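Local coordinates for amyloid-like protein 1 (Homo sapiens, PDB 3PMR) that probably acts in cell adhesion, its all-helical E2 domain binding heparin and forming dimers in a mode shared with the amyloid precursor protein, at residues Gly185-Asp188 with Leu193-Glu196; Arg138-Glu143 with Glu177-Gln182; Arg43-Val48 with Gln79-Gln84. One frame throughout, in Å; residues are numbered along the deposited sequence.

Contact 1: Gly185-Asp188 with Leu193-Glu196; sequences GLLD and LAQE
Leu187 and Ala194 meet across the tight turn between helix 159-187 and helix 191-207, two consecutive helices joined at one end of the elongated, all-helical E2 domain. The leucine packs its branch point against the alanine, with Leu187 CG 4.1 Å from Ala194 CB and about as near to the CA beneath it. Because CG is swung anti to the backbone N (chi1 173°), the isobutyl group reaches across the turn, and Leu187 CD1 arrives 4.1 Å from Leu193 CG, the two leucines crossing at about a right angle. Both leucines are buried: Val129 of helix 126-157 touches each, and Leu119 of helix 64-119 also touches Leu187. Cut back to an alanine, Leu187 would probably leave a gap facing Ala194 and Leu193, and Leu193 would lose one of its apolar neighbours. No hydrogen bond joins the two segments, and their CA atoms come as near as 5.4 Å, between Asp188 and Ala194. Two oxygens also approach the alanine methyl: Leu187 O lies 3.5 Å from Ala194 CB, and the carboxylate atom Asp188 OD1 comes to 3.2 Å from that same CB.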
loop_
_atom_site.group_PDB
_atom_site.type_symbol
_atom_site.label_atom_id
_atom_site.label_comp_id
_atom_site.label_asym_id
_atom_site.label_seq_id
_atom_site.Cartn_x
_atom_site.Cartn_y
_atom_site.Cartn_z
ATOM N N GLY B 185 -13.308 13.599 33.708
ATOM C CA GLY B 185 -14.285 14.327 34.495
ATOM C C GLY B 185 -15.139 13.348 35.281
ATOM O O GLY B 185 -15.638 13.661 36.362
ATOM N N LEU B 186 -15.321 12.152 34.732
ATOM C CA LEU B 186 -16.104 11.140 35.416
ATOM C C LEU B 186 -15.332 10.694 36.652
ATOM O O LEU B 186 -15.920 10.425 37.695
ATOM C CB LEU B 186 -16.356 9.946 34.494
ATOM C CG LEU B 186 -17.535 10.052 33.526
ATOM C CD1 LEU B 186 -17.317 9.120 32.347
ATOM C CD2 LEU B 186 -18.824 9.715 34.256
ATOM N N LEU B 187 -14.008 10.627 36.514
ATOM C CA LEU B 187 -13.108 10.215 37.582
ATOM C C LEU B 187 -13.009 11.254 38.686
ATOM O O LEU B 187 -12.628 10.932 39.814
ATOM C CB LEU B 187 -11.703 9.965 37.024
ATOM C CG LEU B 187 -10.620 9.688 38.074
ATOM C CD1 LEU B 187 -10.936 8.373 38.787
ATOM C CD2 LEU B 187 -9.254 9.621 37.426
ATOM N N ASP B 188 -13.332 12.502 38.357
ATOM C CA ASP B 188 -13.264 13.588 39.328
ATOM C C ASP B 188 -14.480 13.698 40.227
ATOM O O ASP B 188 -14.500 14.518 41.144
ATOM C CB ASP B 188 -13.026 14.920 38.623
ATOM C CG ASP B 188 -11.569 15.136 38.286
ATOM O OD1 ASP B 188 -10.730 14.995 39.201
ATOM O OD2 ASP B 188 -11.261 15.445 37.118
ATOM N N LEU B 193 -10.184 9.403 44.850
ATOM C CA LEU B 193 -9.693 8.550 43.781
ATOM C C LEU B 193 -8.917 9.314 42.712
ATOM O O LEU B 193 -7.848 8.878 42.288
ATOM C CB LEU B 193 -10.868 7.803 43.141
ATOM C CG LEU B 193 -10.530 6.515 42.387
ATOM C CD1 LEU B 193 -9.684 5.605 43.265
ATOM C CD2 LEU B 193 -11.815 5.814 41.983
ATOM N N ALA B 194 -9.448 10.453 42.281
ATOM C CA ALA B 194 -8.794 11.254 41.251
ATOM C C ALA B 194 -7.405 11.719 41.677
ATOM O O ALA B 194 -6.446 11.627 40.901
ATOM C CB ALA B 194 -9.667 12.460 40.896
ATOM N N GLN B 195 -7.302 12.224 42.905
ATOM C CA GLN B 195 -6.034 12.709 43.434
ATOM C C GLN B 195 -4.999 11.591 43.426
ATOM O O GLN B 195 -3.877 11.762 42.953
ATOM C CB GLN B 195 -6.225 13.221 44.869
ATOM N N GLU B 196 -5.410 10.440 43.947
ATOM C CA GLU B 196 -4.566 9.258 44.036
ATOM C C GLU B 196 -4.045 8.732 42.693
ATOM O O GLU B 196 -2.963 8.143 42.629
ATOM C CB GLU B 196 -5.338 8.141 44.755
ATOM C CG GLU B 196 -4.627 6.802 44.798
#

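Contact 2: Arg138-Glu143 with Glu177-Gln182; sequences RAEQKE and EERVNQ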
loop_
_atom_site.group_PDB
_atom_site.type_symbol
_atom_site.label_atom_id
_atom_site.label_comp_id
_atom_site.label_asym_id
_atom_site.label_seq_id
_atom_site.Cartn_x
_atom_site.Cartn_y
_atom_site.Cartn_z
ATOM N N ARG B 138 -6.223 4.153 25.538
ATOM C CA ARG B 138 -5.544 3.497 24.433
ATOM C C ARG B 138 -6.501 3.345 23.254
ATOM O O ARG B 138 -6.079 3.364 22.100
ATOM C CB ARG B 138 -4.997 2.134 24.857
ATOM C CG ARG B 138 -3.887 2.244 25.884
ATOM C CD ARG B 138 -3.002 1.008 25.902
ATOM N NE ARG B 138 -3.540 -0.070 25.078
ATOM N N ALA B 139 -7.787 3.188 23.545
ATOM C CA ALA B 139 -8.778 3.074 22.480
ATOM C C ALA B 139 -8.832 4.436 21.768
ATOM O O ALA B 139 -8.968 4.504 20.546
ATOM C CB ALA B 139 -10.133 2.729 23.063
ATOM N N GLU B 140 -8.722 5.518 22.539
ATOM C CA GLU B 140 -8.753 6.861 21.957
ATOM C C GLU B 140 -7.473 7.195 21.198
ATOM O O GLU B 140 -7.515 7.891 20.186
ATOM C CB GLU B 140 -9.038 7.915 23.032
ATOM C CG GLU B 140 -10.517 7.985 23.354
ATOM C CD GLU B 140 -11.372 8.073 22.088
ATOM O OE1 GLU B 140 -11.912 9.159 21.803
ATOM O OE2 GLU B 140 -11.494 7.050 21.370
ATOM N N GLN B 141 -6.346 6.680 21.679
ATOM C CA GLN B 141 -5.075 6.890 21.001
ATOM C C GLN B 141 -5.154 6.203 19.641
ATOM O O GLN B 141 -4.708 6.744 18.634
ATOM C CB GLN B 141 -3.922 6.289 21.801
ATOM C CG GLN B 141 -2.592 6.399 21.084
ATOM C CD GLN B 141 -1.501 5.582 21.740
ATOM O OE1 GLN B 141 -1.691 4.403 22.055
ATOM N NE2 GLN B 141 -0.342 6.198 21.938
ATOM N N LYS B 142 -5.738 5.009 19.613
ATOM C CA LYS B 142 -5.873 4.274 18.352
ATOM C C LYS B 142 -6.719 5.069 17.346
ATOM O O LYS B 142 -6.394 5.125 16.165
ATOM C CB LYS B 142 -6.507 2.905 18.611
ATOM C CG LYS B 142 -6.464 1.973 17.424
ATOM C CD LYS B 142 -6.626 0.525 17.854
ATOM C CE LYS B 142 -6.147 -0.395 16.752
ATOM N NZ LYS B 142 -4.766 -0.004 16.372
ATOM N N GLU B 143 -7.807 5.670 17.821
ATOM C CA GLU B 143 -8.685 6.476 16.967
ATOM C C GLU B 143 -7.982 7.746 16.473
ATOM O O GLU B 143 -8.191 8.205 15.350
ATOM C CB GLU B 143 -9.956 6.854 17.734
ATOM C CG GLU B 143 -10.865 7.849 17.006
ATOM C CD GLU B 143 -12.278 7.872 17.577
ATOM O OE1 GLU B 143 -12.497 7.222 18.627
ATOM O OE2 GLU B 143 -13.163 8.535 16.984
ATOM N N GLU B 177 -10.319 14.703 21.928
ATOM C CA GLU B 177 -9.766 15.406 23.075
ATOM C C GLU B 177 -10.856 15.658 24.102
ATOM O O GLU B 177 -10.620 15.593 25.303
ATOM C CB GLU B 177 -9.147 16.737 22.643
ATOM C CG GLU B 177 -8.531 17.516 23.788
ATOM N N GLU B 178 -12.058 15.942 23.622
ATOM C CA GLU B 178 -13.166 16.188 24.528
ATOM C C GLU B 178 -13.623 14.886 25.195
ATOM O O GLU B 178 -14.055 14.901 26.343
ATOM C CB GLU B 178 -14.340 16.842 23.785
ATOM C CG GLU B 178 -15.602 17.013 24.623
ATOM C CD GLU B 178 -15.421 17.967 25.799
ATOM O OE1 GLU B 178 -14.260 18.295 26.133
ATOM O OE2 GLU B 178 -16.445 18.381 26.396
ATOM N N ARG B 179 -13.549 13.759 24.495
ATOM C CA ARG B 179 -13.971 12.517 25.141
ATOM C C ARG B 179 -12.995 12.176 26.269
ATOM O O ARG B 179 -13.406 11.726 27.339
ATOM C CB ARG B 179 -14.087 11.381 24.122
ATOM C CG ARG B 179 -15.430 11.414 23.415
ATOM C CD ARG B 179 -15.757 10.098 22.747
ATOM N NE ARG B 179 -14.837 9.798 21.660
ATOM C CZ ARG B 179 -15.185 9.747 20.378
ATOM N NH1 ARG B 179 -16.440 9.977 20.013
ATOM N NH2 ARG B 179 -14.273 9.463 19.463
ATOM N N VAL B 180 -11.713 12.433 26.039
ATOM C CA VAL B 180 -10.694 12.196 27.048
ATOM C C VAL B 180 -10.968 13.081 28.279
ATOM O O VAL B 180 -10.909 12.605 29.416
ATOM C CB VAL B 180 -9.284 12.507 26.499
ATOM C CG1 VAL B 180 -8.244 12.384 27.611
ATOM C CG2 VAL B 180 -8.953 11.549 25.342
ATOM N N ASN B 181 -11.280 14.361 28.061
ATOM C CA ASN B 181 -11.560 15.248 29.189
ATOM C C ASN B 181 -12.833 14.837 29.906
ATOM O O ASN B 181 -12.909 14.909 31.134
ATOM C CB ASN B 181 -11.667 16.706 28.735
ATOM C CG ASN B 181 -10.336 17.265 28.278
ATOM O OD1 ASN B 181 -9.285 16.922 28.828
ATOM N ND2 ASN B 181 -10.371 18.137 27.276
ATOM N N GLN B 182 -13.834 14.410 29.145
ATOM C CA GLN B 182 -15.087 13.973 29.738
ATOM C C GLN B 182 -14.839 12.730 30.620
ATOM O O GLN B 182 -15.428 12.613 31.694
ATOM C CB GLN B 182 -16.123 13.655 28.646
ATOM C CG GLN B 182 -16.920 14.860 28.107
ATOM C CD GLN B 182 -17.818 14.496 26.908
ATOM O OE1 GLN B 182 -18.024 13.321 26.605
ATOM N NE2 GLN B 182 -18.358 15.514 26.231
#
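Arg179 puts one edge of its guanidinium against two carboxylates of the neighbouring helix, those of Glu140 and Glu143. The straightest bond runs from Arg179 NE to Glu140 OE1, 3.0 Å long with an angle of 164° at the hydrogen. The oxygen lies in the guanidinium plane, yet the donor reaches it from above the carboxylate plane, the two planes being turned 61° apart. Arg179 NH2 adds a weak, more bent bond to the same OE1 and a second weak one to Glu143 OE2, at 2.9 Å. A bend at chi3 turns the arginine's head so that NE and NH2 both face the glutamates. Apart from the salt bridges, the contact is apolar and thin: Val180 CG2 stands 4.3 Å from Glu140 CB.

These residues bridge helix 126-157 and helix 159-187, which run antiparallel here, the local axes 173° apart in direction and 10.6 Å from each other, as neighbours in the helical bundle of the E2 domain. Further out, His172 hydrogen-bonds Glu143 OE2, while Arg108 of helix 64-119 makes a salt bridge to Glu143 OE1, so the network draws in a third helix. Arg108 and Arg179 thus gather round the same carboxylates. Glu140 OE2 and Glu143 OE1 come within 2.9 Å without a hydrogen bond between them, a closeness that the two arginines would probably ease. Ile176 packs against both glutamate side chains, and Tyr136 touches Arg179.

Contact 3: Arg43-Val48 with Gln79-Gln84; sequences RQINEV and QTLEEQ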
loop_
_atom_site.group_PDB
_atom_site.type_symbol
_atom_site.label_atom_id
_atom_site.label_comp_id
_atom_site.label_asym_id
_atom_site.label_seq_id
_atom_site.Cartn_x
_atom_site.Cartn_y
_atom_site.Cartn_z
ATOM N N ARG B 43 -3.670 -11.995 -14.939
ATOM C CA ARG B 43 -3.910 -13.050 -15.940
ATOM C C ARG B 43 -4.834 -12.592 -17.068
ATOM O O ARG B 43 -4.647 -12.970 -18.226
ATOM C CB ARG B 43 -4.541 -14.291 -15.310
ATOM C CG ARG B 43 -3.679 -15.031 -14.326
ATOM C CD ARG B 43 -4.235 -16.426 -14.102
ATOM N NE ARG B 43 -3.835 -16.962 -12.805
ATOM C CZ ARG B 43 -4.400 -16.616 -11.652
ATOM N NH1 ARG B 43 -5.396 -15.738 -11.634
ATOM N NH2 ARG B 43 -3.964 -17.141 -10.516
ATOM N N GLN B 44 -5.853 -11.812 -16.726
ATOM C CA GLN B 44 -6.790 -11.313 -17.734
ATOM C C GLN B 44 -6.086 -10.333 -18.663
ATOM O O GLN B 44 -6.274 -10.370 -19.867
ATOM C CB GLN B 44 -7.980 -10.613 -17.071
ATOM C CG GLN B 44 -8.916 -11.549 -16.338
ATOM C CD GLN B 44 -9.956 -10.805 -15.504
ATOM O OE1 GLN B 44 -10.106 -9.585 -15.607
ATOM N NE2 GLN B 44 -10.678 -11.545 -14.677
ATOM N N ILE B 45 -5.280 -9.451 -18.094
ATOM C CA ILE B 45 -4.545 -8.481 -18.891
ATOM C C ILE B 45 -3.611 -9.227 -19.836
ATOM O O ILE B 45 -3.489 -8.891 -21.008
ATOM C CB ILE B 45 -3.676 -7.559 -18.012
ATOM C CG1 ILE B 45 -4.567 -6.718 -17.094
ATOM C CG2 ILE B 45 -2.805 -6.680 -18.894
ATOM C CD1 ILE B 45 -3.807 -5.908 -16.057
ATOM N N ASN B 46 -2.936 -10.237 -19.310
ATOM C CA ASN B 46 -2.021 -10.977 -20.134
ATOM C C ASN B 46 -2.757 -11.652 -21.300
ATOM O O ASN B 46 -2.312 -11.584 -22.428
ATOM C CB ASN B 46 -1.266 -12.002 -19.293
ATOM C CG ASN B 46 -0.049 -12.536 -20.012
ATOM O OD1 ASN B 46 0.820 -11.771 -20.439
ATOM N ND2 ASN B 46 0.012 -13.847 -20.168
ATOM N N GLU B 47 -3.895 -12.276 -21.023
ATOM C CA GLU B 47 -4.674 -12.942 -22.063
ATOM C C GLU B 47 -5.119 -11.945 -23.136
ATOM O O GLU B 47 -5.083 -12.248 -24.326
ATOM C CB GLU B 47 -5.885 -13.641 -21.438
ATOM C CG GLU B 47 -6.898 -14.217 -22.433
ATOM C CD GLU B 47 -6.255 -15.050 -23.548
ATOM O OE1 GLU B 47 -5.351 -15.864 -23.255
ATOM O OE2 GLU B 47 -6.661 -14.900 -24.722
ATOM N N VAL B 48 -5.531 -10.753 -22.717
ATOM C CA VAL B 48 -5.953 -9.748 -23.678
ATOM C C VAL B 48 -4.769 -9.253 -24.494
ATOM O O VAL B 48 -4.890 -9.038 -25.697
ATOM C CB VAL B 48 -6.609 -8.535 -22.991
ATOM C CG1 VAL B 48 -6.872 -7.438 -24.016
ATOM C CG2 VAL B 48 -7.917 -8.960 -22.326
ATOM N N GLN B 79 -10.279 -0.750 -21.998
ATOM C CA GLN B 79 -10.991 0.329 -21.317
ATOM C C GLN B 79 -11.932 -0.320 -20.305
ATOM O O GLN B 79 -11.989 0.071 -19.143
ATOM C CB GLN B 79 -11.817 1.137 -22.322
ATOM C CG GLN B 79 -12.743 2.153 -21.681
ATOM C CD GLN B 79 -12.136 3.529 -21.643
ATOM O OE1 GLN B 79 -12.092 4.224 -22.658
ATOM N NE2 GLN B 79 -11.648 3.930 -20.476
ATOM N N THR B 80 -12.673 -1.314 -20.775
ATOM C CA THR B 80 -13.613 -2.047 -19.936
ATOM C C THR B 80 -12.893 -2.736 -18.776
ATOM O O THR B 80 -13.375 -2.728 -17.643
ATOM C CB THR B 80 -14.374 -3.120 -20.754
ATOM O OG1 THR B 80 -15.123 -2.483 -21.794
ATOM C CG2 THR B 80 -15.322 -3.904 -19.868
ATOM N N LEU B 81 -11.736 -3.325 -19.058
ATOM C CA LEU B 81 -10.979 -4.023 -18.022
ATOM C C LEU B 81 -10.420 -3.038 -16.983
ATOM O O LEU B 81 -10.418 -3.318 -15.785
ATOM C CB LEU B 81 -9.847 -4.829 -18.661
ATOM C CG LEU B 81 -9.079 -5.808 -17.777
ATOM C CD1 LEU B 81 -8.320 -6.794 -18.665
ATOM C CD2 LEU B 81 -8.131 -5.051 -16.875
ATOM N N GLU B 82 -9.945 -1.891 -17.445
ATOM C CA GLU B 82 -9.418 -0.885 -16.537
ATOM C C GLU B 82 -10.519 -0.410 -15.584
ATOM O O GLU B 82 -10.266 -0.192 -14.400
ATOM C CB GLU B 82 -8.847 0.303 -17.325
ATOM C CG GLU B 82 -7.462 0.039 -17.948
ATOM C CD GLU B 82 -7.140 0.981 -19.103
ATOM O OE1 GLU B 82 -7.835 2.009 -19.249
ATOM O OE2 GLU B 82 -6.187 0.698 -19.860
ATOM N N GLU B 83 -11.736 -0.276 -16.104
ATOM C CA GLU B 83 -12.879 0.181 -15.311
ATOM C C GLU B 83 -13.277 -0.834 -14.254
ATOM O O GLU B 83 -13.620 -0.472 -13.127
ATOM C CB GLU B 83 -14.069 0.497 -16.225
ATOM C CG GLU B 83 -13.853 1.740 -17.078
ATOM C CD GLU B 83 -14.910 1.917 -18.156
ATOM O OE1 GLU B 83 -15.827 1.068 -18.248
ATOM O OE2 GLU B 83 -14.821 2.907 -18.914
ATOM N N GLN B 84 -13.216 -2.110 -14.618
ATOM C CA GLN B 84 -13.548 -3.177 -13.689
ATOM C C GLN B 84 -12.498 -3.308 -12.591
ATOM O O GLN B 84 -12.839 -3.581 -11.445
ATOM C CB GLN B 84 -13.666 -4.510 -14.426
ATOM C CG GLN B 84 -14.887 -4.609 -15.318
ATOM C CD GLN B 84 -15.013 -5.969 -15.961
ATOM O OE1 GLN B 84 -14.291 -6.905 -15.605
ATOM N NE2 GLN B 84 -15.940 -6.097 -16.906
#
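Leu81 of helix 64-119 carries this contact, reaching against Gln44, Ile45 and Val48 of helix 26-56. All the direct touches between the two segments are van der Waals. With CG anti to the backbone N (chi1 -170°), the leucine extends toward the opposite helix; both its methyls reach the isoleucine, and CD1 goes on to Gln44 and Val48. CD2 meets the ethyl branch, 3.9 Å from Ile45 CG1, the two side chains crossing at about a right angle. Leu81 CD1 lies 4.1 Å from that same Ile45 CG1, and also 4.2 Å from Gln44 CB and 4.3 Å from Val48 CG2. Val48 also touches Ile77 and Leu78 of helix 64-119, extending the apolar seam. The segments are antiparallel, 176° apart in direction, with axes 11.3 Å from each other: a long two-helix pairing of the coiled-coil-like kind known from E2 domains.

Polar interactions lie at the borders and do not join the two segments directly. Arg41 NH1 donates hydrogen bonds to both Gln44 OE1 and Gln84 OE1, so one arginine just before 43-48 bridges the two helices.

The second subunit takes up a further side. Tyr151 of that subunit packs on Ile45 and hydrogen-bonds Glu82 OE2, which also forms a salt bridge with Arg166 of the same subunit. With no hydrogen bond between the segments themselves, their direct cohesion rests on aliphatic packing; of the polar bonds beside it, those of Arg41 tie the two helices together and those of Glu82 serve the dimer.

From the N terminus, contact 3 comes first: it closes the hairpin in which helix 26-56 turns back along helix 64-119, at the part of the domain that also meets the second subunit. Helix 64-119 then leads on to helix 126-157, which contact 2 ties to helix 159-187 by closing a second hairpin. Contact 1 closes a short turn straight after, fastening helix 191-207 to the end of helix 159-187. The three loops follow in series; none nests or crosses. Contacts 1 and 2 share helix 159-187, their centres 16 Å apart, while contact 3 lies across the chain's centre, 45 Å from contact 2 and 61 Å from contact 1, centre to centre.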